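Local coordinates for poly-beta-1,6-N-acetyl-D-glucosamine N-deacetylase (Aggregatibacter actinomycetemcomitans, PDB 4U10), which probably removes N-acetyl groups from the biofilm polysaccharide poly-beta-1,6-N-acetyl-D-glucosamine, this chain being the enzyme's metal-binding polysaccharide deacetylase domain, at residues 98-103 with 142-147; 69-74 with 91-96; 83-88 with 134-139; 147-152 with 207-212. All blocks are in the same frame, centred on the assembly; numbering follows the deposited sequence.

Overall arrangement
All four contacts lie within the polysaccharide deacetylase family region of the single chain. Contacts 2 and 1 share strand 95-99, and their centres are about 18 Å apart. Contact 2 closes along the chain before contact 1 opens, and contact 3 interleaves with both. Contact 3 packs helix 79-91 against the segment leading into strand 139-141, with its centre about 8 Å from that of contact 2. Contact 4 comes last, shares Asn147 with contact 1 and lies about 10 Å from it between centres. Contacts 1 and 4 supply His144 and His149 to one zinc ion; contact 2 supplies Asp74 to another. Water 2 binds both ions, so these three contacts meet at one metal centre, while contact 3 lies away from it.

Contact 1: residues 98-103 with 142-147. With ZN (zinc ion), chain C.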
loop_
_atom_site.group_PDB
_atom_site.type_symbol
_atom_site.label_atom_id
_atom_site.label_comp_id
_atom_site.label_asym_id
_atom_site.label_seq_id
_atom_site.Cartn_x
_atom_site.Cartn_y
_atom_site.Cartn_z
ATOM N N ALA A 98 -2.983 1.489 2.568
ATOM C CA ALA A 98 -1.849 2.376 2.632
ATOM C C ALA A 98 -2.056 3.707 1.879
ATOM O O ALA A 98 -1.614 3.921 0.720
ATOM C CB ALA A 98 -0.610 1.654 2.169
ATOM N N PRO A 99 -2.748 4.635 2.567
ATOM C CA PRO A 99 -2.929 5.935 1.947
ATOM C C PRO A 99 -1.685 6.846 2.032
ATOM O O PRO A 99 -0.968 6.862 3.025
ATOM C CB PRO A 99 -4.118 6.496 2.749
ATOM C CG PRO A 99 -3.784 6.005 4.177
ATOM C CD PRO A 99 -3.312 4.577 3.922
ATOM N N VAL A 100 -1.415 7.623 0.980
ATOM C CA VAL A 100 -0.416 8.615 1.078
ATOM C C VAL A 100 -0.896 9.709 2.028
ATOM O O VAL A 100 -1.882 10.366 1.757
ATOM C CB VAL A 100 -0.111 9.201 -0.288
ATOM C CG1 VAL A 100 0.961 10.286 -0.141
ATOM C CG2 VAL A 100 0.357 8.103 -1.270
ATOM N N SER A 101 -0.249 9.897 3.173
ATOM C CA SER A 101 -0.782 10.820 4.189
ATOM C C SER A 101 -0.846 12.311 3.851
ATOM O O SER A 101 -1.754 13.001 4.324
ATOM C CB SER A 101 -0.144 10.536 5.535
ATOM O OG SER A 101 1.276 10.454 5.497
ATOM N N SER A 102 0.085 12.864 3.041
ATOM C CA SER A 102 -0.060 14.306 2.659
ATOM C C SER A 102 -1.283 14.533 1.709
ATOM O O SER A 102 -1.840 15.649 1.601
ATOM C CB SER A 102 1.219 14.838 2.017
ATOM O OG SER A 102 1.397 14.400 0.711
ATOM N N TRP A 103 -1.669 13.500 0.958
ATOM C CA TRP A 103 -2.858 13.579 0.114
ATOM C C TRP A 103 -4.089 13.703 1.035
ATOM O O TRP A 103 -4.885 14.637 0.912
ATOM C CB TRP A 103 -2.950 12.378 -0.860
ATOM C CG TRP A 103 -1.887 12.336 -1.834
ATOM C CD1 TRP A 103 -0.934 13.345 -2.079
ATOM C CD2 TRP A 103 -1.601 11.285 -2.757
ATOM N NE1 TRP A 103 -0.101 12.937 -3.083
ATOM C CE2 TRP A 103 -0.483 11.682 -3.509
ATOM C CE3 TRP A 103 -2.169 10.013 -2.999
ATOM C CZ2 TRP A 103 0.055 10.888 -4.502
ATOM C CZ3 TRP A 103 -1.620 9.215 -3.984
ATOM C CH2 TRP A 103 -0.548 9.655 -4.733
ATOM N N ALA A 142 -1.560 1.355 7.084
ATOM C CA ALA A 142 -0.129 1.417 6.879
ATOM C C ALA A 142 0.266 2.722 6.245
ATOM O O ALA A 142 -0.546 3.409 5.629
ATOM C CB ALA A 142 0.292 0.298 5.994
ATOM N N SER A 143 1.543 3.037 6.331
ATOM C CA SER A 143 2.074 4.184 5.608
ATOM C C SER A 143 2.389 3.831 4.182
ATOM O O SER A 143 2.767 2.660 3.863
ATOM C CB SER A 143 3.358 4.644 6.286
ATOM O OG SER A 143 3.935 5.741 5.648
ATOM N N HIS A 144 2.345 4.880 3.331
ATOM C CA HIS A 144 2.765 4.829 1.933
ATOM C C HIS A 144 3.499 6.144 1.644
ATOM O O HIS A 144 3.469 6.657 0.515
ATOM C CB HIS A 144 1.529 4.727 1.056
ATOM C CG HIS A 144 1.737 4.163 -0.324
ATOM N ND1 HIS A 144 2.586 3.115 -0.618
ATOM C CD2 HIS A 144 1.026 4.387 -1.452
ATOM C CE1 HIS A 144 2.446 2.780 -1.879
ATOM N NE2 HIS A 144 1.486 3.525 -2.400
ATOM N N THR A 145 4.272 6.582 2.641
ATOM C CA THR A 145 5.050 7.833 2.725
ATOM C C THR A 145 4.101 8.979 2.963
ATOM O O THR A 145 2.918 8.786 2.883
ATOM C CB THR A 145 5.983 8.128 1.501
ATOM O OG1 THR A 145 5.174 8.563 0.415
ATOM C CG2 THR A 145 6.712 6.842 1.079
ATOM N N ASP A 146 4.651 10.113 3.436
ATOM C CA ASP A 146 3.901 11.312 3.564
ATOM C C ASP A 146 3.723 11.993 2.187
ATOM O O ASP A 146 2.620 12.184 1.688
ATOM C CB ASP A 146 4.526 12.283 4.604
ATOM C CG ASP A 146 3.481 13.277 5.138
ATOM O OD1 ASP A 146 2.309 12.853 5.384
ATOM O OD2 ASP A 146 3.857 14.438 5.366
ATOM N N ASN A 147 4.820 12.373 1.608
ATOM C CA ASN A 147 4.838 13.034 0.310
ATOM C C ASN A 147 6.018 12.570 -0.579
ATOM O O ASN A 147 6.701 13.367 -1.201
ATOM C CB ASN A 147 4.858 14.537 0.513
ATOM C CG ASN A 147 4.728 15.293 -0.783
ATOM O OD1 ASN A 147 4.165 14.799 -1.697
ATOM N ND2 ASN A 147 5.310 16.436 -0.868
HETATM ZN ZN ZN C . 1.083 3.798 -4.440
HETATM O O HOH W 1 1.208 7.368 4.464
HETATM O O HOH W 2 1.928 2.268 -5.123
#
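Ser102 and Ser101 grip Asp146 with three hydrogen bonds. Asp146 O accepts from Ser102 OG at 2.7 Å and from Ser102 N at 3.0 Å. Both donors come from the same face of the carbonyl plane, the hydroxyl well above it. Ser101 OG donates to the anti lone pair of Asp146 OD1 at 2.6 Å. The Asp146 carboxylate is swung away from its own backbone N (chi1 -158°), which carries OD1 to this hydroxyl. Beside these bonds, Val100 CG1 presses on Asp146 O at 3.1 Å. The other methyl, Val100 CG2, meets His144 CD2 obliquely at 3.8 Å, and Ala98 O lies against His144 CB.

Water 1 bridges the two backbones. It donates to Pro99 O and Thr145 O and accepts from His144 N. Further out, Ser143 OG accepts from Thr145 N, an ST turn that spans His144, and is also hydrogen-bonded to Ser191 OG of helix 177-199. His144 ND1 is hydrogen-bonded to Val207 O, which probably helps fix the rotation of the ring, with NE2 on the zinc ion, 2.1 Å away. Asp187 holds the backbone N of Asp146 and Asn147 from helix 177-199.

His144, His149 and Asp75 bind this zinc ion together with water 2. An Asp-His-His metal site at the ends of the central strands is the hallmark of polysaccharide deacetylases.

Contact 2: residues 69-74 with 91-96; sequences VVLSFD and YNYPAV. With ZN (zinc ion), chain D.
Ser72 and Val96 form a parallel beta bridge, with their CA atoms 4.6 Å apart. Val96 carries both hydrogen bonds of the bridge. Its N donates to Leu71 O at 3.0 Å, in the carbonyl plane and nearly straight at 168°. Its O accepts from Phe73 N at 2.8 Å. Two CA-H...O contacts lie alongside, from Ala95 CA to Leu71 O and from Ser72 CA to Val96 O. Toward Pro94 the chains part, and water 3 spans them by accepting from Leu71 N and donating to Pro94 O.

Val70 and Val96 meet through single methyls, with Val70 CG1 at 4.0 Å from Val96 CG2. In both, CG1 is anti to the backbone N (179° in Val70), so the two valines have the same rotation yet offer different branches. Leu71 CD1 reaches the Tyr93 ring obliquely, 3.8 Å from Tyr93 CD2. Ala95 CB sits in the plane of the Phe73 ring, at its edge, 3.8 Å from Phe73 CE1.

Asp74, two residues past Ser72 on the same strand, binds a zinc ion through OD2 at 2.1 Å. His10 and water 2 bind the same ion. Arg247 makes a salt bridge to Asp74 OD1 and probably steadies the carboxylate.

The bridge closes a beta-alpha-beta unit: strand 68-75, helix 79-91 and strand 95-99. Leu88 of that helix touches Tyr93 and Ala95. Helix 31-42 covers Leu71 through Phe38 and Leu41, while strand 3-13 pairs with strand 68-75.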
loop_
_atom_site.group_PDB
_atom_site.type_symbol
_atom_site.label_atom_id
_atom_site.label_comp_id
_atom_site.label_asym_id
_atom_site.label_seq_id
_atom_site.Cartn_x
_atom_site.Cartn_y
_atom_site.Cartn_z
ATOM N N VAL A 69 -3.448 -15.644 3.617
ATOM C CA VAL A 69 -3.264 -14.638 2.601
ATOM C C VAL A 69 -3.672 -13.301 3.217
ATOM O O VAL A 69 -4.655 -13.220 3.947
ATOM C CB VAL A 69 -4.198 -14.910 1.415
ATOM C CG1 VAL A 69 -4.149 -13.762 0.421
ATOM C CG2 VAL A 69 -3.845 -16.246 0.775
ATOM N N VAL A 70 -2.902 -12.257 2.918
ATOM C CA VAL A 70 -3.192 -10.890 3.342
ATOM C C VAL A 70 -3.591 -10.090 2.080
ATOM O O VAL A 70 -2.949 -10.181 1.010
ATOM C CB VAL A 70 -1.990 -10.208 4.021
ATOM C CG1 VAL A 70 -2.305 -8.737 4.450
ATOM C CG2 VAL A 70 -1.573 -10.957 5.264
ATOM N N LEU A 71 -4.607 -9.253 2.217
ATOM C CA LEU A 71 -5.046 -8.380 1.126
ATOM C C LEU A 71 -4.555 -6.973 1.416
ATOM O O LEU A 71 -4.702 -6.548 2.514
ATOM C CB LEU A 71 -6.579 -8.320 1.084
ATOM C CG LEU A 71 -7.335 -9.618 0.864
ATOM C CD1 LEU A 71 -8.851 -9.402 0.908
ATOM C CD2 LEU A 71 -6.931 -10.287 -0.425
ATOM N N SER A 72 -4.042 -6.239 0.407
ATOM C CA SER A 72 -3.497 -4.899 0.589
ATOM C C SER A 72 -3.928 -3.930 -0.530
ATOM O O SER A 72 -4.028 -4.345 -1.696
ATOM C CB SER A 72 -1.976 -4.935 0.733
ATOM O OG SER A 72 -1.298 -5.426 -0.421
ATOM N N PHE A 73 -4.248 -2.678 -0.142
ATOM C CA PHE A 73 -4.770 -1.697 -1.071
ATOM C C PHE A 73 -3.971 -0.432 -0.893
ATOM O O PHE A 73 -3.759 0.034 0.242
ATOM C CB PHE A 73 -6.248 -1.416 -0.861
ATOM C CG PHE A 73 -7.110 -2.625 -1.040
ATOM C CD1 PHE A 73 -7.312 -3.527 0.016
ATOM C CD2 PHE A 73 -7.757 -2.865 -2.249
ATOM C CE1 PHE A 73 -8.080 -4.674 -0.191
ATOM C CE2 PHE A 73 -8.521 -3.984 -2.433
ATOM C CZ PHE A 73 -8.668 -4.904 -1.410
ATOM N N ASP A 74 -3.386 0.017 -1.998
ATOM C CA ASP A 74 -2.475 1.168 -1.991
ATOM C C ASP A 74 -3.097 2.456 -2.549
ATOM O O ASP A 74 -3.800 2.416 -3.562
ATOM C CB ASP A 74 -1.236 0.946 -2.853
ATOM C CG ASP A 74 -0.304 -0.157 -2.369
ATOM O OD1 ASP A 74 -0.496 -0.751 -1.288
ATOM O OD2 ASP A 74 0.714 -0.363 -3.109
ATOM N N TYR A 91 -17.682 -10.053 2.725
ATOM C CA TYR A 91 -16.891 -11.267 2.822
ATOM C C TYR A 91 -16.278 -11.533 4.192
ATOM O O TYR A 91 -15.653 -12.570 4.395
ATOM C CB TYR A 91 -15.782 -11.194 1.780
ATOM C CG TYR A 91 -16.300 -11.553 0.412
ATOM C CD1 TYR A 91 -16.983 -10.647 -0.364
ATOM C CD2 TYR A 91 -16.064 -12.835 -0.102
ATOM C CE1 TYR A 91 -17.437 -11.010 -1.648
ATOM C CE2 TYR A 91 -16.530 -13.221 -1.349
ATOM C CZ TYR A 91 -17.247 -12.326 -2.114
ATOM O OH TYR A 91 -17.659 -12.760 -3.364
ATOM N N ASN A 92 -16.430 -10.586 5.092
ATOM C CA ASN A 92 -15.638 -10.515 6.310
ATOM C C ASN A 92 -14.106 -10.776 6.100
ATOM O O ASN A 92 -13.440 -11.557 6.797
ATOM C CB ASN A 92 -16.270 -11.388 7.396
ATOM C CG ASN A 92 -15.772 -11.023 8.769
ATOM O OD1 ASN A 92 -15.666 -9.843 9.130
ATOM N ND2 ASN A 92 -15.429 -12.032 9.531
ATOM N N TYR A 93 -13.580 -10.062 5.108
ATOM C CA TYR A 93 -12.155 -10.032 4.781
ATOM C C TYR A 93 -11.465 -8.823 5.320
ATOM O O TYR A 93 -11.835 -7.686 5.008
ATOM C CB TYR A 93 -11.962 -10.046 3.264
ATOM C CG TYR A 93 -12.117 -11.381 2.598
ATOM C CD1 TYR A 93 -12.352 -12.570 3.317
ATOM C CD2 TYR A 93 -11.977 -11.479 1.233
ATOM C CE1 TYR A 93 -12.469 -13.794 2.648
ATOM C CE2 TYR A 93 -12.074 -12.698 0.585
ATOM C CZ TYR A 93 -12.337 -13.855 1.291
ATOM O OH TYR A 93 -12.401 -15.049 0.588
ATOM N N PRO A 94 -10.469 -9.036 6.182
ATOM C CA PRO A 94 -9.656 -7.898 6.564
ATOM C C PRO A 94 -8.632 -7.564 5.473
ATOM O O PRO A 94 -8.372 -8.379 4.544
ATOM C CB PRO A 94 -8.927 -8.380 7.802
ATOM C CG PRO A 94 -8.864 -9.845 7.671
ATOM C CD PRO A 94 -10.064 -10.262 6.879
ATOM N N ALA A 95 -8.010 -6.417 5.638
ATOM C CA ALA A 95 -7.065 -5.887 4.660
ATOM C C ALA A 95 -6.171 -4.810 5.319
ATOM O O ALA A 95 -6.480 -4.298 6.379
ATOM C CB ALA A 95 -7.847 -5.285 3.525
ATOM N N VAL A 96 -5.066 -4.524 4.642
ATOM C CA VAL A 96 -4.164 -3.448 4.900
ATOM C C VAL A 96 -4.429 -2.351 3.860
ATOM O O VAL A 96 -4.551 -2.642 2.678
ATOM C CB VAL A 96 -2.712 -3.932 4.789
ATOM C CG1 VAL A 96 -1.771 -2.750 4.906
ATOM C CG2 VAL A 96 -2.414 -4.949 5.868
HETATM ZN ZN ZN D . 1.231 0.398 -4.989
HETATM O O HOH W 3 -5.853 -9.059 4.758
HETATM O O HOH W 2 1.928 2.268 -5.123
#

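Contact 3: residues 83-88 with 134-139; sequences VIYPIL and EQSGLV
Tyr85 and Leu88 are the two residues of the helical segment that reach residues 134-139. Tyr85 comes first. At a chi1 of 174° its CG stands anti to the backbone N, and the phenol end reaches across to the turn after helix 127-135. There Tyr85 OH touches Ser136 CB at 3.3 Å. Ser136 OG lies at the ring edge, near its plane, 4.0 Å from Tyr85 CE1. The other end of the ring meets Val139: Tyr85 CD1 is 4.3 Å from Val139 CG2, in an oblique approach. Met133 and Glu132 of helix 127-135 also touch Tyr85.

One turn further on, Leu88 CD1 meets the same methyl, Val139 CG2, also at 4.3 Å. One branch of Val139 thus serves both helix residues. Leu138 CD1 comes against the backbone of Leu88, 4.1 Å from Leu88 O. The turn facing the helix has its own bracing. Ser136 OG accepts from Leu138 N at 2.8 Å, an ST turn, and is also hydrogen-bonded to Met133 O. Gly137, between Ser136 and Leu138, has positive phi and is the first residue to leave helical backbone angles. Leu138 then pairs by its backbone with Ala95, joining the start of strands 95-99 and 139-141.

With no hydrogen bond across it, the contact between helix 79-91 and this helix-to-strand turn rests on apolar and van der Waals touches, while the polar atom of Ser136 is used within its own turn.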
loop_
_atom_site.group_PDB
_atom_site.type_symbol
_atom_site.label_atom_id
_atom_site.label_comp_id
_atom_site.label_asym_id
_atom_site.label_seq_id
_atom_site.Cartn_x
_atom_site.Cartn_y
_atom_site.Cartn_z
ATOM N N VAL A 83 -16.147 1.441 -2.718
ATOM C CA VAL A 83 -16.308 0.280 -3.538
ATOM C C VAL A 83 -15.750 -0.901 -2.773
ATOM O O VAL A 83 -16.465 -1.854 -2.540
ATOM C CB VAL A 83 -15.586 0.431 -4.885
ATOM C CG1 VAL A 83 -15.621 -0.881 -5.686
ATOM C CG2 VAL A 83 -16.177 1.589 -5.692
ATOM N N ILE A 84 -14.529 -0.799 -2.277
ATOM C CA ILE A 84 -13.861 -1.955 -1.700
ATOM C C ILE A 84 -14.432 -2.340 -0.336
ATOM O O ILE A 84 -14.716 -3.504 -0.074
ATOM C CB ILE A 84 -12.355 -1.694 -1.625
ATOM C CG1 ILE A 84 -11.792 -1.607 -3.042
ATOM C CG2 ILE A 84 -11.649 -2.819 -0.886
ATOM C CD1 ILE A 84 -10.581 -0.734 -3.156
ATOM N N TYR A 85 -14.574 -1.369 0.541
ATOM C CA TYR A 85 -14.857 -1.617 1.932
ATOM C C TYR A 85 -16.172 -2.365 2.125
ATOM O O TYR A 85 -16.190 -3.376 2.802
ATOM C CB TYR A 85 -14.734 -0.274 2.700
ATOM C CG TYR A 85 -15.127 -0.295 4.143
ATOM C CD1 TYR A 85 -14.526 -1.155 5.019
ATOM C CD2 TYR A 85 -16.102 0.603 4.646
ATOM C CE1 TYR A 85 -14.903 -1.173 6.369
ATOM C CE2 TYR A 85 -16.471 0.601 5.982
ATOM C CZ TYR A 85 -15.870 -0.274 6.828
ATOM O OH TYR A 85 -16.228 -0.290 8.130
ATOM N N PRO A 86 -17.256 -1.951 1.443
ATOM C CA PRO A 86 -18.501 -2.715 1.555
ATOM C C PRO A 86 -18.319 -4.228 1.205
ATOM O O PRO A 86 -18.901 -5.083 1.875
ATOM C CB PRO A 86 -19.448 -2.033 0.565
ATOM C CG PRO A 86 -18.843 -0.702 0.244
ATOM C CD PRO A 86 -17.368 -0.794 0.553
ATOM N N ILE A 87 -17.483 -4.509 0.209
ATOM C CA ILE A 87 -17.162 -5.848 -0.216
ATOM C C ILE A 87 -16.367 -6.559 0.855
ATOM O O ILE A 87 -16.672 -7.698 1.178
ATOM C CB ILE A 87 -16.417 -5.858 -1.560
ATOM C CG1 ILE A 87 -17.340 -5.345 -2.679
ATOM C CG2 ILE A 87 -15.976 -7.291 -1.938
ATOM C CD1 ILE A 87 -16.605 -5.001 -3.971
ATOM N N LEU A 88 -15.400 -5.876 1.473
ATOM C CA LEU A 88 -14.623 -6.537 2.559
ATOM C C LEU A 88 -15.543 -6.950 3.687
ATOM O O LEU A 88 -15.398 -8.068 4.230
ATOM C CB LEU A 88 -13.515 -5.644 3.097
ATOM C CG LEU A 88 -12.378 -5.203 2.172
ATOM C CD1 LEU A 88 -11.497 -4.134 2.802
ATOM C CD2 LEU A 88 -11.612 -6.450 1.743
ATOM N N GLU A 134 -10.986 1.526 10.066
ATOM C CA GLU A 134 -10.077 0.950 11.094
ATOM C C GLU A 134 -10.861 0.440 12.306
ATOM O O GLU A 134 -10.573 -0.635 12.810
ATOM C CB GLU A 134 -9.017 1.977 11.509
ATOM C CG GLU A 134 -7.898 1.395 12.367
ATOM C CD GLU A 134 -8.298 1.199 13.843
ATOM O OE1 GLU A 134 -9.180 1.949 14.367
ATOM O OE2 GLU A 134 -7.739 0.257 14.448
ATOM N N GLN A 135 -11.903 1.180 12.700
ATOM C CA GLN A 135 -12.729 0.838 13.844
ATOM C C GLN A 135 -13.511 -0.449 13.595
ATOM O O GLN A 135 -13.772 -1.184 14.542
ATOM C CB GLN A 135 -13.727 1.984 14.137
ATOM C CG GLN A 135 -13.029 3.221 14.721
ATOM C CD GLN A 135 -13.853 4.509 14.603
ATOM O OE1 GLN A 135 -15.020 4.468 14.378
ATOM N NE2 GLN A 135 -13.218 5.650 14.790
ATOM N N SER A 136 -13.822 -0.760 12.323
ATOM C CA SER A 136 -14.499 -2.027 11.976
ATOM C C SER A 136 -13.669 -3.200 12.406
ATOM O O SER A 136 -14.132 -4.339 12.464
ATOM C CB SER A 136 -14.687 -2.077 10.478
ATOM O OG SER A 136 -13.507 -2.563 9.849
ATOM N N GLY A 137 -12.409 -2.957 12.701
ATOM C CA GLY A 137 -11.476 -4.028 12.885
ATOM C C GLY A 137 -11.058 -4.775 11.620
ATOM O O GLY A 137 -10.255 -5.646 11.705
ATOM N N LEU A 138 -11.542 -4.405 10.451
ATOM C CA LEU A 138 -11.148 -5.083 9.211
ATOM C C LEU A 138 -9.912 -4.498 8.501
ATOM O O LEU A 138 -9.216 -5.183 7.758
ATOM C CB LEU A 138 -12.326 -5.118 8.231
ATOM C CG LEU A 138 -13.469 -6.055 8.629
ATOM C CD1 LEU A 138 -14.540 -5.930 7.581
ATOM C CD2 LEU A 138 -12.987 -7.473 8.767
ATOM N N VAL A 139 -9.633 -3.250 8.723
ATOM C CA VAL A 139 -8.644 -2.535 7.936
ATOM C C VAL A 139 -7.534 -1.981 8.838
ATOM O O VAL A 139 -7.788 -1.158 9.729
ATOM C CB VAL A 139 -9.294 -1.392 7.156
ATOM C CG1 VAL A 139 -8.254 -0.677 6.243
ATOM C CG2 VAL A 139 -10.541 -1.874 6.389
#

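Contact 4: residues 147-152 with 207-212; sequences NLHHGV and VWPYGQ. With ZN (zinc ion), chain C.
Tyr210 OH is 2.5 Å from water 4, which also accepts a hydrogen bond from His149 ND1 at 3.2 Å. The water lies in the plane of the imidazole, at its edge, and links the phenol to the ring nitrogen that faces away from the metal. His149 NE2 binds the zinc ion at 2.1 Å, so both nitrogens of the ring have partners.

The two rings themselves meet obliquely, with centroids 4.9 Å apart and planes at 57°. Tyr210 CE1 comes within 3.8 Å of His149 CE1. Pro209 covers one face of the imidazole. Its CB makes a CH-pi contact, 4.1 Å from the centroid of the His149 ring and offset toward the rim, while Pro209 CG touches His149 CD2 at 3.7 Å. With CG anti to N (chi1 -159°), His149 presents this face to the proline.

This is one wall of the Asp-His-His metal site of the polysaccharide deacetylase domain, completed by Asp75, His144 and water 2. Two loops build the wall, one leading into strand 151-153 and one following strand 205-207. Pro209 and Tyr210 of the second loop probably help to hold the His149 ring.

Next to His149, His150 ND1 donates to Gly151 O at 2.7 Å, from above the carbonyl plane, a bond within the segment itself. Leu148 packs on Leu184 and Phe188 of helix 177-199.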
loop_
_atom_site.group_PDB
_atom_site.type_symbol
_atom_site.label_atom_id
_atom_site.label_comp_id
_atom_site.label_asym_id
_atom_site.label_seq_id
_atom_site.Cartn_x
_atom_site.Cartn_y
_atom_site.Cartn_z
ATOM N N ASN A 147 4.820 12.373 1.608
ATOM C CA ASN A 147 4.838 13.034 0.310
ATOM C C ASN A 147 6.018 12.570 -0.579
ATOM O O ASN A 147 6.701 13.367 -1.201
ATOM C CB ASN A 147 4.858 14.537 0.513
ATOM C CG ASN A 147 4.728 15.293 -0.783
ATOM O OD1 ASN A 147 4.165 14.799 -1.697
ATOM N ND2 ASN A 147 5.310 16.436 -0.868
ATOM N N LEU A 148 6.254 11.253 -0.631
ATOM C CA LEU A 148 7.276 10.662 -1.512
ATOM C C LEU A 148 6.705 9.639 -2.524
ATOM O O LEU A 148 7.409 8.708 -2.995
ATOM C CB LEU A 148 8.421 10.092 -0.655
ATOM C CG LEU A 148 9.262 11.071 0.178
ATOM C CD1 LEU A 148 10.165 10.324 1.141
ATOM C CD2 LEU A 148 10.051 12.096 -0.654
ATOM N N HIS A 149 5.446 9.861 -2.915
ATOM C CA HIS A 149 4.792 9.042 -3.905
ATOM C C HIS A 149 4.819 9.828 -5.190
ATOM O O HIS A 149 3.768 10.141 -5.761
ATOM C CB HIS A 149 3.369 8.812 -3.513
ATOM C CG HIS A 149 2.752 7.625 -4.161
ATOM N ND1 HIS A 149 2.448 7.564 -5.495
ATOM C CD2 HIS A 149 2.404 6.424 -3.646
ATOM C CE1 HIS A 149 1.954 6.383 -5.785
ATOM N NE2 HIS A 149 1.864 5.691 -4.666
ATOM N N HIS A 150 6.016 10.273 -5.557
ATOM C CA HIS A 150 6.242 11.093 -6.789
ATOM C C HIS A 150 7.674 10.851 -7.225
ATOM O O HIS A 150 8.439 10.188 -6.498
ATOM C CB HIS A 150 5.987 12.587 -6.563
ATOM C CG HIS A 150 6.882 13.215 -5.520
ATOM N ND1 HIS A 150 8.161 13.644 -5.785
ATOM C CD2 HIS A 150 6.695 13.425 -4.198
ATOM C CE1 HIS A 150 8.700 14.145 -4.691
ATOM N NE2 HIS A 150 7.820 14.043 -3.718
ATOM N N GLY A 151 8.035 11.335 -8.410
ATOM C CA GLY A 151 9.414 11.381 -8.843
ATOM C C GLY A 151 10.226 12.579 -8.388
ATOM O O GLY A 151 9.692 13.627 -8.010
ATOM N N VAL A 152 11.538 12.393 -8.412
ATOM C CA VAL A 152 12.504 13.496 -8.356
ATOM C C VAL A 152 13.414 13.428 -9.579
ATOM O O VAL A 152 13.706 12.335 -10.132
ATOM C CB VAL A 152 13.386 13.401 -7.126
ATOM C CG1 VAL A 152 12.555 13.530 -5.860
ATOM C CG2 VAL A 152 14.171 12.097 -7.149
ATOM N N VAL A 207 4.517 0.669 3.149
ATOM C CA VAL A 207 4.347 0.136 1.828
ATOM C C VAL A 207 5.025 1.020 0.815
ATOM O O VAL A 207 4.702 2.213 0.697
ATOM C CB VAL A 207 2.845 -0.038 1.478
ATOM C CG1 VAL A 207 2.710 -0.699 0.113
ATOM C CG2 VAL A 207 2.094 -0.845 2.554
ATOM N N TRP A 208 5.902 0.440 -0.008
ATOM C CA TRP A 208 6.755 1.282 -0.882
ATOM C C TRP A 208 5.960 1.693 -2.088
ATOM O O TRP A 208 5.319 0.818 -2.730
ATOM C CB TRP A 208 7.968 0.478 -1.349
ATOM C CG TRP A 208 8.803 -0.048 -0.220
ATOM C CD1 TRP A 208 9.095 -1.351 0.033
ATOM C CD2 TRP A 208 9.489 0.725 0.780
ATOM N NE1 TRP A 208 9.884 -1.428 1.145
ATOM C CE2 TRP A 208 10.132 -0.177 1.628
ATOM C CE3 TRP A 208 9.579 2.100 1.071
ATOM C CZ2 TRP A 208 10.860 0.237 2.725
ATOM C CZ3 TRP A 208 10.289 2.486 2.129
ATOM C CH2 TRP A 208 10.932 1.569 2.954
ATOM N N PRO A 209 5.963 3.004 -2.428
ATOM C CA PRO A 209 5.427 3.418 -3.732
ATOM C C PRO A 209 6.077 2.650 -4.864
ATOM O O PRO A 209 7.317 2.550 -4.917
ATOM C CB PRO A 209 5.869 4.914 -3.797
ATOM C CG PRO A 209 5.689 5.346 -2.373
ATOM C CD PRO A 209 6.408 4.194 -1.676
ATOM N N TYR A 210 5.245 2.123 -5.767
ATOM C CA TYR A 210 5.679 1.433 -6.981
ATOM C C TYR A 210 6.490 0.202 -6.646
ATOM O O TYR A 210 7.186 -0.307 -7.487
ATOM C CB TYR A 210 6.538 2.401 -7.837
ATOM C CG TYR A 210 6.041 3.883 -7.917
ATOM C CD1 TYR A 210 4.868 4.220 -8.508
ATOM C CD2 TYR A 210 6.807 4.922 -7.393
ATOM C CE1 TYR A 210 4.430 5.539 -8.558
ATOM C CE2 TYR A 210 6.405 6.250 -7.466
ATOM C CZ TYR A 210 5.209 6.551 -8.059
ATOM O OH TYR A 210 4.812 7.885 -8.132
ATOM N N GLY A 211 6.475 -0.289 -5.409
ATOM C CA GLY A 211 7.250 -1.502 -5.120
ATOM C C GLY A 211 8.747 -1.238 -4.887
ATOM O O GLY A 211 9.482 -2.167 -4.644
ATOM N N GLN A 212 9.214 0.026 -4.982
ATOM C CA GLN A 212 10.626 0.273 -5.028
ATOM C C GLN A 212 11.168 0.810 -3.696
ATOM O O GLN A 212 10.660 1.778 -3.137
ATOM C CB GLN A 212 10.988 1.242 -6.158
ATOM C CG GLN A 212 10.569 0.733 -7.555
ATOM C CD GLN A 212 11.219 -0.625 -7.881
ATOM O OE1 GLN A 212 10.529 -1.562 -8.393
ATOM N NE2 GLN A 212 12.505 -0.779 -7.529
HETATM ZN ZN ZN C . 1.083 3.798 -4.440
HETATM O O HOH W 4 2.526 8.921 -8.370
HETATM O O HOH W 2 1.928 2.268 -5.123
#